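Local coordinates for penicillin-binding protein PbpB (Mycobacterium tuberculosis, PDB 6KGT) that synthesises cross-linked peptidoglycan for the mycobacterial cell wall, its penicillin-sensitive transpeptidase domain joining the peptide subunits of the glycan strands, at residues Gln471-Thr476 with Ala502-Pro507; Leu446-Gln451 with Pro555-Gln560; Gly268-Ile273 with Gly395-Ile400; Arg346-Gly351 with Ile431-Ala436. All blocks are in the same frame, centred on the assembly; numbering follows the deposited sequence.

Interaction 1: residues Gln471-Thr476 with Ala502-Pro507; sequences QMAGKT and ATADNP. With SFR ((2R)-2-[(1S,2R)-1-carboxy-2-hydroxypropyl]-5-[(2R)-oxolan-2-yl]-2,3-dihydro-1,3-thiazole-4-carboxylic acid), chain B.
Gln-471 and Met-472 meet the turn Ala-502 to Asp-505 at the entry to strand 473-483, which carries the KTG motif of the penicillin-binding fold, represented here by Lys-475 and Thr-476. The tight part is inside. Ala-504 N donates to Gln-471 O at 2.7 Å (N-H...O 156°). This bond lies beyond the antiparallel pairing of strands 473-483 and 493-502, after the cis peptide that precedes Thr-503 in segment 502-507. Bent at chi2, Met-472 brings its SD to 3.7 Å from Ala-502 CB, and Ala-538 and Met-542 of helix 531-544 also touch the Met-472 side chain. On the other side Ala-473 CB lies 4.2 Å from Ala-504 CB.

Toward solvent the contact is flatter and looser. The Gln-471 amide stacks on the Asp-505 carboxylate with planes only 8° apart, Gln-471 CD lying 3.4 Å from Asp-505 CG, while Gln-471 OE1 is hydrogen-bonded to Gln-444 NE2. Asp-505 chi1 of 57° sets the carboxylate between its own N and carbonyl carbon, where OD1 can reach a water. That water accepts from Gln-471 N at 3.0 Å and donates to Asp-505 OD1 at 2.7 Å.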
# COMPACT_ATOMS: atom_id res chain seq x y z
N GLN A 471 6.13 18.56 5.44
CA GLN A 471 5.68 18.58 4.05
C GLN A 471 5.03 17.24 3.68
O GLN A 471 5.51 16.49 2.83
CB GLN A 471 6.85 18.90 3.13
CG GLN A 471 7.52 20.23 3.38
CD GLN A 471 8.48 20.64 2.25
OE1 GLN A 471 8.38 20.16 1.11
NE2 GLN A 471 9.41 21.52 2.57
N MET A 472 3.92 16.93 4.34
CA MET A 472 3.14 15.74 3.97
C MET A 472 2.55 15.90 2.57
O MET A 472 2.11 16.99 2.18
CB MET A 472 2.02 15.48 4.97
CG MET A 472 2.51 15.11 6.35
SD MET A 472 3.64 13.72 6.30
CE MET A 472 4.18 13.73 8.02
N ALA A 473 2.52 14.81 1.82
CA ALA A 473 1.99 14.82 0.46
C ALA A 473 1.25 13.52 0.24
O ALA A 473 1.74 12.47 0.63
CB ALA A 473 3.11 14.98 -0.59
N GLY A 474 0.08 13.58 -0.39
CA GLY A 474 -0.67 12.36 -0.61
C GLY A 474 -1.82 12.55 -1.57
O GLY A 474 -1.95 13.59 -2.21
N LYS A 475 -2.66 11.52 -1.67
CA LYS A 475 -3.82 11.58 -2.55
C LYS A 475 -4.95 10.76 -1.94
O LYS A 475 -4.73 9.65 -1.44
CB LYS A 475 -3.47 11.08 -3.97
CG LYS A 475 -4.60 11.22 -5.00
CD LYS A 475 -4.93 12.70 -5.27
CE LYS A 475 -6.19 12.85 -6.13
NZ LYS A 475 -7.44 12.75 -5.31
N THR A 476 -6.16 11.32 -1.95
CA THR A 476 -7.38 10.70 -1.46
C THR A 476 -8.06 9.92 -2.57
O THR A 476 -7.92 10.23 -3.75
CB THR A 476 -8.36 11.75 -0.93
OG1 THR A 476 -8.40 12.84 -1.88
CG2 THR A 476 -7.95 12.26 0.45
N ALA A 502 5.85 10.67 3.71
CA ALA A 502 6.47 11.50 4.74
C ALA A 502 8.00 11.57 4.55
O ALA A 502 8.68 10.58 4.78
CB ALA A 502 6.14 10.94 6.14
N THR A 503 8.57 12.70 4.12
CA THR A 503 7.86 13.91 3.69
C THR A 503 8.20 14.21 2.23
O THR A 503 8.99 13.49 1.63
CB THR A 503 8.26 15.11 4.53
OG1 THR A 503 9.69 15.16 4.57
CG2 THR A 503 7.71 15.01 5.95
N ALA A 504 7.66 15.30 1.68
CA ALA A 504 7.93 15.62 0.28
C ALA A 504 9.39 16.06 0.09
O ALA A 504 10.03 15.70 -0.91
CB ALA A 504 6.97 16.70 -0.21
N ASP A 505 9.92 16.83 1.03
CA ASP A 505 11.29 17.31 0.90
C ASP A 505 12.31 16.31 1.42
O ASP A 505 13.49 16.40 1.06
CB ASP A 505 11.43 18.65 1.64
CG ASP A 505 11.03 18.56 3.11
OD1 ASP A 505 10.07 17.83 3.45
OD2 ASP A 505 11.68 19.24 3.93
N ASN A 506 11.87 15.34 2.21
CA ASN A 506 12.75 14.33 2.81
C ASN A 506 11.97 13.02 2.90
O ASN A 506 11.45 12.66 3.97
CB ASN A 506 13.25 14.80 4.18
CG ASN A 506 14.30 13.88 4.79
OD1 ASN A 506 14.83 12.99 4.13
ND2 ASN A 506 14.61 14.12 6.05
N PRO A 507 11.86 12.28 1.79
CA PRO A 507 11.03 11.06 1.79
C PRO A 507 11.64 9.95 2.63
O PRO A 507 12.72 9.45 2.32
CB PRO A 507 10.97 10.68 0.31
CG PRO A 507 11.30 11.94 -0.43
CD PRO A 507 12.31 12.64 0.44
C7 SFR B . -11.45 9.91 -7.01
C6 SFR B . -12.78 10.69 -7.22
N4 SFR B . -11.65 11.97 -5.47
C5 SFR B . -12.53 12.04 -6.82
C3 SFR B . -12.52 12.49 -4.34
C2 SFR B . -13.93 12.95 -4.81
S1 SFR B . -14.02 12.77 -6.32
C31 SFR B . -11.87 12.62 -2.96
O71 SFR B . -11.44 8.99 -6.16
C61 SFR B . -13.24 10.60 -8.71
O62 SFR B . -14.49 11.21 -8.84
C62 SFR B . -13.33 9.16 -9.20
C14 SFR B . -14.81 14.09 -4.29
C15 SFR B . -15.74 13.70 -3.44
C16 SFR B . -16.44 15.12 -3.09
C17 SFR B . -15.42 16.04 -3.03
O18 SFR B . -14.16 15.33 -3.53
O32 SFR B . -12.48 12.41 -1.88
O31 SFR B . -10.65 12.91 -2.94
O HOH W 1 9.02 18.07 5.95

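Interaction 2: residues Leu446-Gln451 with Pro555-Gln560; sequences LRAVVQ and PPLVLQ
Gln-451 grips the backbone of Leu-557 with both ends of its amide. Leu-557 N donates to Gln-451 OE1 at 3.1 Å, meeting a lone pair in the carbonyl plane, and Gln-451 NE2 returns a bond of 2.9 Å to Leu-557 O, again on a lone pair. The two bonds fix the rotation of the amide, and the side chain reaches across because its chi1 of 167° turns CG away from the backbone N and the rest is extended. Beside this polar pair, Leu-557 CD1 rests on the helix, 3.5 Å from Ala-448 N and 3.9 Å from Arg-447 CB. Leu-559 covers the other flank of Ala-448, with CG 4.0 Å from Ala-448 CB, and its CD1 lies 3.6 Å from Gln-451 NE2.

The contact thus lays the C-terminal tail, without regular secondary structure but extended as far as Val-558, over the last turn of helix 436-450 in the transpeptidase domain. That turn is weakly bonded and kinked, and Gln-451 N closes it on Ala-448 O. Further out, Gln-458 binds both partners: its O takes a second bond from Gln-451 NE2, and its OE1 accepts from Leu-559 N. Thr-316 also bonds the tail, through Val-558 O and the backbone of Leu-559.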
# COMPACT_ATOMS: atom_id res chain seq x y z
N LEU A 446 1.38 17.23 -4.80
CA LEU A 446 0.53 16.46 -3.89
C LEU A 446 0.49 17.04 -2.47
O LEU A 446 -0.38 16.64 -1.69
CB LEU A 446 0.99 15.00 -3.87
CG LEU A 446 0.73 14.28 -5.21
CD1 LEU A 446 1.13 12.81 -5.16
CD2 LEU A 446 -0.74 14.43 -5.64
N ARG A 447 1.37 17.98 -2.12
CA ARG A 447 1.15 18.72 -0.87
C ARG A 447 -0.18 19.48 -0.91
O ARG A 447 -0.74 19.79 0.14
CB ARG A 447 2.28 19.72 -0.60
CG ARG A 447 3.62 19.08 -0.33
CD ARG A 447 4.68 20.16 -0.19
NE ARG A 447 4.43 21.05 0.94
CZ ARG A 447 5.10 22.17 1.18
NH1 ARG A 447 6.09 22.56 0.36
NH2 ARG A 447 4.79 22.91 2.23
N ALA A 448 -0.68 19.79 -2.11
CA ALA A 448 -1.92 20.55 -2.22
C ALA A 448 -3.12 19.77 -1.68
O ALA A 448 -4.08 20.37 -1.20
CB ALA A 448 -2.18 20.95 -3.68
N VAL A 449 -3.08 18.43 -1.77
CA VAL A 449 -4.17 17.61 -1.26
C VAL A 449 -4.38 17.82 0.24
O VAL A 449 -5.51 17.76 0.74
CB VAL A 449 -3.90 16.12 -1.58
CG1 VAL A 449 -4.95 15.24 -0.94
CG2 VAL A 449 -3.80 15.90 -3.09
N VAL A 450 -3.30 18.10 0.98
CA VAL A 450 -3.42 18.26 2.43
C VAL A 450 -3.45 19.71 2.87
O VAL A 450 -3.55 19.97 4.07
CB VAL A 450 -2.30 17.51 3.17
CG1 VAL A 450 -2.33 16.04 2.78
CG2 VAL A 450 -0.94 18.14 2.86
N GLN A 451 -3.40 20.66 1.94
CA GLN A 451 -3.38 22.07 2.32
C GLN A 451 -4.76 22.57 2.78
O GLN A 451 -5.79 22.19 2.23
CB GLN A 451 -2.87 22.90 1.15
CG GLN A 451 -3.10 24.40 1.28
CD GLN A 451 -2.31 25.16 0.26
OE1 GLN A 451 -1.08 25.10 0.24
NE2 GLN A 451 -3.01 25.86 -0.62
N PRO A 555 5.49 29.00 0.95
CA PRO A 555 4.29 29.77 0.61
C PRO A 555 3.16 28.85 0.17
O PRO A 555 3.42 27.76 -0.36
CB PRO A 555 4.76 30.66 -0.55
CG PRO A 555 5.90 29.88 -1.18
CD PRO A 555 6.56 29.13 -0.06
N PRO A 556 1.90 29.24 0.37
CA PRO A 556 0.79 28.35 0.01
C PRO A 556 0.75 28.07 -1.49
O PRO A 556 1.11 28.92 -2.31
CB PRO A 556 -0.46 29.11 0.47
CG PRO A 556 0.03 30.14 1.44
CD PRO A 556 1.43 30.49 0.99
N LEU A 557 0.34 26.85 -1.84
CA LEU A 557 0.21 26.47 -3.24
C LEU A 557 -1.10 27.00 -3.81
O LEU A 557 -2.11 27.07 -3.11
CB LEU A 557 0.26 24.96 -3.43
CG LEU A 557 1.42 24.20 -2.79
CD1 LEU A 557 1.13 22.73 -2.82
CD2 LEU A 557 2.73 24.51 -3.49
N VAL A 558 -1.07 27.36 -5.08
CA VAL A 558 -2.24 27.87 -5.78
C VAL A 558 -2.90 26.72 -6.53
O VAL A 558 -2.30 26.15 -7.45
CB VAL A 558 -1.88 29.02 -6.73
CG1 VAL A 558 -3.15 29.63 -7.30
CG2 VAL A 558 -1.07 30.07 -5.99
N LEU A 559 -4.12 26.39 -6.13
CA LEU A 559 -4.94 25.37 -6.77
C LEU A 559 -5.97 25.95 -7.71
O LEU A 559 -6.45 25.23 -8.60
CB LEU A 559 -5.69 24.53 -5.73
CG LEU A 559 -4.94 23.68 -4.72
CD1 LEU A 559 -4.22 24.55 -3.70
CD2 LEU A 559 -5.95 22.75 -4.06
N GLN A 560 -6.34 27.21 -7.50
CA GLN A 560 -7.41 27.83 -8.26
C GLN A 560 -7.02 29.28 -8.49
O GLN A 560 -6.80 30.03 -7.54
CB GLN A 560 -8.73 27.73 -7.49
CG GLN A 560 -9.96 28.16 -8.23
CD GLN A 560 -11.18 28.10 -7.35
OE1 GLN A 560 -11.33 27.18 -6.54
NE2 GLN A 560 -12.06 29.09 -7.47

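Interaction 3: residues Gly268-Ile273 with Gly395-Ile400; sequences GSVNKI and GMYQAI. With SFR ((2R)-2-[(1S,2R)-1-carboxy-2-hydroxypropyl]-5-[(2R)-oxolan-2-yl]-2,3-dihydro-1,3-thiazole-4-carboxylic acid), chain B.
The SxxK motif of the active site, Ser-269 to Lys-272, is backed by helix 390-401 through Val-270, Ile-273 and Tyr-397. The phenol is held at its tip and on its face. Tyr-397 OH donates to Val-270 O at 2.7 Å, in the carbonyl plane and on a lone pair, with the acceptor lying at the ring edge. Over one face of the ring stands Ile-273 CD1, 3.6 Å from the centroid and only 4° off the normal, a CH-pi contact. A chi1 of -165° puts Ile-273 CG1 on the far side of CB from the backbone N and the chain runs on extended, which also brings CD1 to 3.5 Å from Ile-400 CG1. The other branch, Ile-273 CG2, lies against Tyr-397 CE1 and 3.9 Å from Met-396 CE. Met-396 CE lies 3.7 Å from Asn-271 OD1, a buried oxygen without a hydrogen-bond partner in the model, whereas Asn-271 ND2 donates to Leu-380 O.

In the penicillin-binding fold this turn leads into helix 273-281; here it packs on helix 390-401, and Ala-499 of strand 493-502 touches both Val-270 and Tyr-397. Ser-269 itself points away from helix 390-401. Its OG is covalently bonded to C7 of the ring-opened penem, an acyl-enzyme, and Ser-269 N makes a weak bond of 2.7 Å to the acyl oxygen O71, as in an oxyanion hole. Lys-272 NZ reaches Ser-324 OG and Asn-326 OD1 of the SxN motif.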
# COMPACT_ATOMS: atom_id res chain seq x y z
N GLY A 268 -9.54 4.15 -7.65
CA GLY A 268 -10.13 5.48 -7.69
C GLY A 268 -9.06 6.54 -7.85
O GLY A 268 -7.97 6.30 -8.38
N SER A 269 -9.37 7.73 -7.35
CA SER A 269 -8.53 8.90 -7.61
C SER A 269 -7.08 8.77 -7.12
O SER A 269 -6.22 9.53 -7.57
CB SER A 269 -9.17 10.13 -6.96
OG SER A 269 -10.42 10.37 -7.55
N VAL A 270 -6.79 7.84 -6.20
CA VAL A 270 -5.38 7.62 -5.86
C VAL A 270 -4.57 7.24 -7.11
O VAL A 270 -3.36 7.53 -7.19
CB VAL A 270 -5.25 6.57 -4.73
CG1 VAL A 270 -3.85 6.06 -4.59
CG2 VAL A 270 -5.65 7.19 -3.42
N ASN A 271 -5.21 6.65 -8.12
CA ASN A 271 -4.50 6.35 -9.36
C ASN A 271 -4.02 7.61 -10.09
O ASN A 271 -3.15 7.49 -10.95
CB ASN A 271 -5.37 5.52 -10.29
CG ASN A 271 -4.56 4.72 -11.30
OD1 ASN A 271 -3.57 4.09 -10.93
ND2 ASN A 271 -4.95 4.76 -12.57
N LYS A 272 -4.53 8.80 -9.76
CA LYS A 272 -4.19 9.98 -10.55
C LYS A 272 -2.71 10.35 -10.48
O LYS A 272 -2.27 11.21 -11.24
CB LYS A 272 -5.09 11.13 -10.10
CG LYS A 272 -6.56 10.90 -10.45
CD LYS A 272 -7.42 12.12 -10.09
CE LYS A 272 -8.91 11.93 -10.44
NZ LYS A 272 -9.74 13.04 -9.87
N ILE A 273 -1.94 9.70 -9.60
CA ILE A 273 -0.49 9.85 -9.63
C ILE A 273 0.09 9.45 -10.98
O ILE A 273 1.14 9.97 -11.39
CB ILE A 273 0.14 9.04 -8.48
CG1 ILE A 273 1.59 9.46 -8.25
CG2 ILE A 273 0.04 7.53 -8.75
CD1 ILE A 273 2.35 8.51 -7.34
N GLY A 395 3.35 0.83 -3.64
CA GLY A 395 4.56 0.75 -4.45
C GLY A 395 4.64 1.84 -5.51
O GLY A 395 5.74 2.32 -5.82
N MET A 396 3.50 2.27 -6.04
CA MET A 396 3.50 3.39 -6.98
C MET A 396 4.03 4.64 -6.33
O MET A 396 4.78 5.41 -6.94
CB MET A 396 2.09 3.67 -7.50
CG MET A 396 1.65 2.77 -8.59
SD MET A 396 0.40 3.62 -9.53
CE MET A 396 -0.96 3.77 -8.39
N TYR A 397 3.57 4.92 -5.10
CA TYR A 397 3.98 6.14 -4.42
C TYR A 397 5.43 6.06 -3.95
O TYR A 397 6.09 7.09 -3.82
CB TYR A 397 3.01 6.44 -3.27
CG TYR A 397 1.73 7.06 -3.81
CD1 TYR A 397 0.88 6.33 -4.63
CD2 TYR A 397 1.41 8.40 -3.54
CE1 TYR A 397 -0.27 6.90 -5.16
CE2 TYR A 397 0.28 8.98 -4.05
CZ TYR A 397 -0.56 8.23 -4.88
OH TYR A 397 -1.70 8.80 -5.41
N GLN A 398 5.95 4.84 -3.76
CA GLN A 398 7.37 4.66 -3.45
C GLN A 398 8.25 5.08 -4.62
O GLN A 398 9.35 5.60 -4.40
CB GLN A 398 7.62 3.20 -3.07
CG GLN A 398 9.08 2.89 -2.68
CD GLN A 398 9.99 2.70 -3.90
OE1 GLN A 398 9.55 2.33 -4.98
NE2 GLN A 398 11.26 2.99 -3.71
N ALA A 399 7.82 4.84 -5.87
CA ALA A 399 8.60 5.28 -7.03
C ALA A 399 8.78 6.79 -7.01
O ALA A 399 9.89 7.30 -7.20
CB ALA A 399 7.93 4.86 -8.35
N ILE A 400 7.68 7.53 -6.78
CA ILE A 400 7.73 8.99 -6.74
C ILE A 400 8.51 9.48 -5.53
O ILE A 400 9.23 10.48 -5.60
CB ILE A 400 6.29 9.54 -6.77
CG1 ILE A 400 5.67 9.41 -8.17
CG2 ILE A 400 6.20 10.98 -6.19
CD1 ILE A 400 6.59 9.87 -9.32
C7 SFR B . -11.45 9.91 -7.01
C6 SFR B . -12.78 10.69 -7.22
N4 SFR B . -11.65 11.97 -5.47
C5 SFR B . -12.53 12.04 -6.82
C3 SFR B . -12.52 12.49 -4.34
C2 SFR B . -13.93 12.95 -4.81
S1 SFR B . -14.02 12.77 -6.32
C31 SFR B . -11.87 12.62 -2.96
O71 SFR B . -11.44 8.99 -6.16
C61 SFR B . -13.24 10.60 -8.71
O62 SFR B . -14.49 11.21 -8.84
C62 SFR B . -13.33 9.16 -9.20
C14 SFR B . -14.81 14.09 -4.29
C15 SFR B . -15.74 13.70 -3.44
C16 SFR B . -16.44 15.12 -3.09
C17 SFR B . -15.42 16.04 -3.03
O18 SFR B . -14.16 15.33 -3.53
O32 SFR B . -12.48 12.41 -1.88
O31 SFR B . -10.65 12.91 -2.94

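Interaction 4: residues Arg346-Gly351 with Ile431-Ala436; sequences RKFGLG and IRVVSA
A chi1 of 174° carries Val-433 CG1 away from its own N and onto the ring of Phe-348, and that ring (chi1 -89°) turns one face to the valine although its first bond leads away. The contact joins the Schellman motif ending helix 338-347 to the segment between strand 431-432 and helix 436-450. Val-433 CG1 sits over the middle of the Phe-348 face, 3.6 Å from the centroid and 11° off the normal, and the two side chains cross at about a right angle. The second methyl, Val-433 CG2, comes to 3.3 Å from Lys-347 O, a carbonyl that also accepts a hydrogen bond from Arg-406 NE.

Gly-349 turns the chain out of the helix with a positive phi, and its N bonds back to Arg-346 O at 3.0 Å. Val-274 and Ser-277 of helix 273-281 and Met-396 and Ala-399 of helix 390-401 also touch the Phe-348 side chain.

The outer side is thinner. Lys-347 lays CE 3.3 Å from Val-433 O, while Ile-431 CG2 stays 4.1 Å from Lys-347 O. Within the second segment, Arg-432 NH1 donates to Val-434 O at 2.8 Å, the acceptor lying in the guanidinium plane, and Ser-435 OG caps Thr-438 N at the start of helix 436-450.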
# COMPACT_ATOMS: atom_id res chain seq x y z
N ARG A 346 2.30 0.61 -16.81
CA ARG A 346 3.16 -0.57 -16.75
C ARG A 346 4.45 -0.29 -15.99
O ARG A 346 4.91 -1.13 -15.21
CB ARG A 346 3.45 -1.07 -18.17
CG ARG A 346 2.26 -1.69 -18.87
CD ARG A 346 2.03 -3.12 -18.40
NE ARG A 346 3.25 -3.91 -18.48
CZ ARG A 346 3.31 -5.23 -18.28
NH1 ARG A 346 2.21 -5.91 -17.98
NH2 ARG A 346 4.48 -5.86 -18.38
N LYS A 347 5.04 0.89 -16.19
CA LYS A 347 6.28 1.21 -15.49
C LYS A 347 6.06 1.43 -14.00
O LYS A 347 6.96 1.15 -13.19
CB LYS A 347 6.94 2.44 -16.12
CG LYS A 347 8.10 2.10 -17.04
CD LYS A 347 8.29 3.14 -18.14
CE LYS A 347 8.33 4.54 -17.58
NZ LYS A 347 8.06 5.65 -18.55
N PHE A 348 4.89 1.94 -13.60
CA PHE A 348 4.54 1.97 -12.18
C PHE A 348 4.26 0.59 -11.59
O PHE A 348 3.98 0.49 -10.39
CB PHE A 348 3.34 2.89 -11.95
CG PHE A 348 3.73 4.32 -11.69
CD1 PHE A 348 4.44 4.66 -10.53
CD2 PHE A 348 3.40 5.32 -12.59
CE1 PHE A 348 4.81 5.99 -10.28
CE2 PHE A 348 3.76 6.65 -12.35
CZ PHE A 348 4.46 6.99 -11.19
N GLY A 349 4.31 -0.47 -12.39
CA GLY A 349 4.26 -1.83 -11.87
C GLY A 349 2.89 -2.46 -11.81
O GLY A 349 2.76 -3.56 -11.25
N LEU A 350 1.87 -1.82 -12.37
CA LEU A 350 0.51 -2.30 -12.26
C LEU A 350 0.27 -3.47 -13.22
O LEU A 350 0.84 -3.53 -14.31
CB LEU A 350 -0.46 -1.16 -12.56
CG LEU A 350 -0.22 0.04 -11.63
CD1 LEU A 350 -1.16 1.19 -11.97
CD2 LEU A 350 -0.40 -0.39 -10.17
N GLY A 351 -0.61 -4.38 -12.79
CA GLY A 351 -0.90 -5.63 -13.47
C GLY A 351 0.14 -6.71 -13.28
O GLY A 351 -0.04 -7.82 -13.80
N ILE A 431 13.87 0.39 -11.21
CA ILE A 431 13.08 0.67 -12.39
C ILE A 431 12.83 2.17 -12.44
O ILE A 431 12.09 2.72 -11.61
CB ILE A 431 11.76 -0.11 -12.39
CG1 ILE A 431 12.06 -1.61 -12.33
CG2 ILE A 431 10.93 0.28 -13.59
CD1 ILE A 431 10.84 -2.49 -12.33
N ARG A 432 13.47 2.85 -13.40
CA ARG A 432 13.26 4.28 -13.60
C ARG A 432 11.87 4.50 -14.19
O ARG A 432 11.59 4.06 -15.31
CB ARG A 432 14.36 4.84 -14.51
CG ARG A 432 14.08 6.18 -15.18
CD ARG A 432 14.24 7.32 -14.22
NE ARG A 432 15.53 7.34 -13.55
CZ ARG A 432 15.81 8.12 -12.51
NH1 ARG A 432 14.87 8.92 -12.01
NH2 ARG A 432 17.01 8.08 -11.94
N VAL A 433 10.99 5.13 -13.41
CA VAL A 433 9.63 5.45 -13.88
C VAL A 433 9.58 6.85 -14.49
O VAL A 433 9.02 7.04 -15.57
CB VAL A 433 8.63 5.32 -12.71
CG1 VAL A 433 7.26 5.79 -13.12
CG2 VAL A 433 8.57 3.86 -12.21
N VAL A 434 10.15 7.82 -13.79
CA VAL A 434 10.22 9.22 -14.21
C VAL A 434 11.53 9.78 -13.66
O VAL A 434 12.17 9.17 -12.79
CB VAL A 434 9.03 10.06 -13.68
CG1 VAL A 434 7.72 9.60 -14.24
CG2 VAL A 434 9.02 10.06 -12.17
N SER A 435 11.92 10.95 -14.15
CA SER A 435 13.16 11.56 -13.69
C SER A 435 13.03 12.02 -12.23
O SER A 435 11.93 12.12 -11.68
CB SER A 435 13.55 12.75 -14.58
OG SER A 435 12.74 13.91 -14.34
N ALA A 436 14.18 12.30 -11.61
CA ALA A 436 14.19 12.87 -10.27
C ALA A 436 13.51 14.24 -10.25
O ALA A 436 12.82 14.58 -9.28
CB ALA A 436 15.63 12.99 -9.75

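Interactions 1 and 3 meet at the bound penem: one supplies the KTG strand, the other the acylated serine. Their centres are about 12 Å apart, and they touch where Lys-475 CB lies 3.2 Å from Tyr-397 OH. Interaction 2 is also about 12 Å from interaction 1, centre to centre, and packs against the KTG strand, Val-449 CG2 coming to 3.1 Å from Gly-474 O. Interaction 4 lies beyond interaction 3, about 10 Å between centres, with Phe-348 CE1 3.4 Å from Met-396 O. Interactions 2 and 4 stand furthest apart, at about 25 Å between centres, yet helix 436-450 begins in the second segment of interaction 4 and ends in interaction 2.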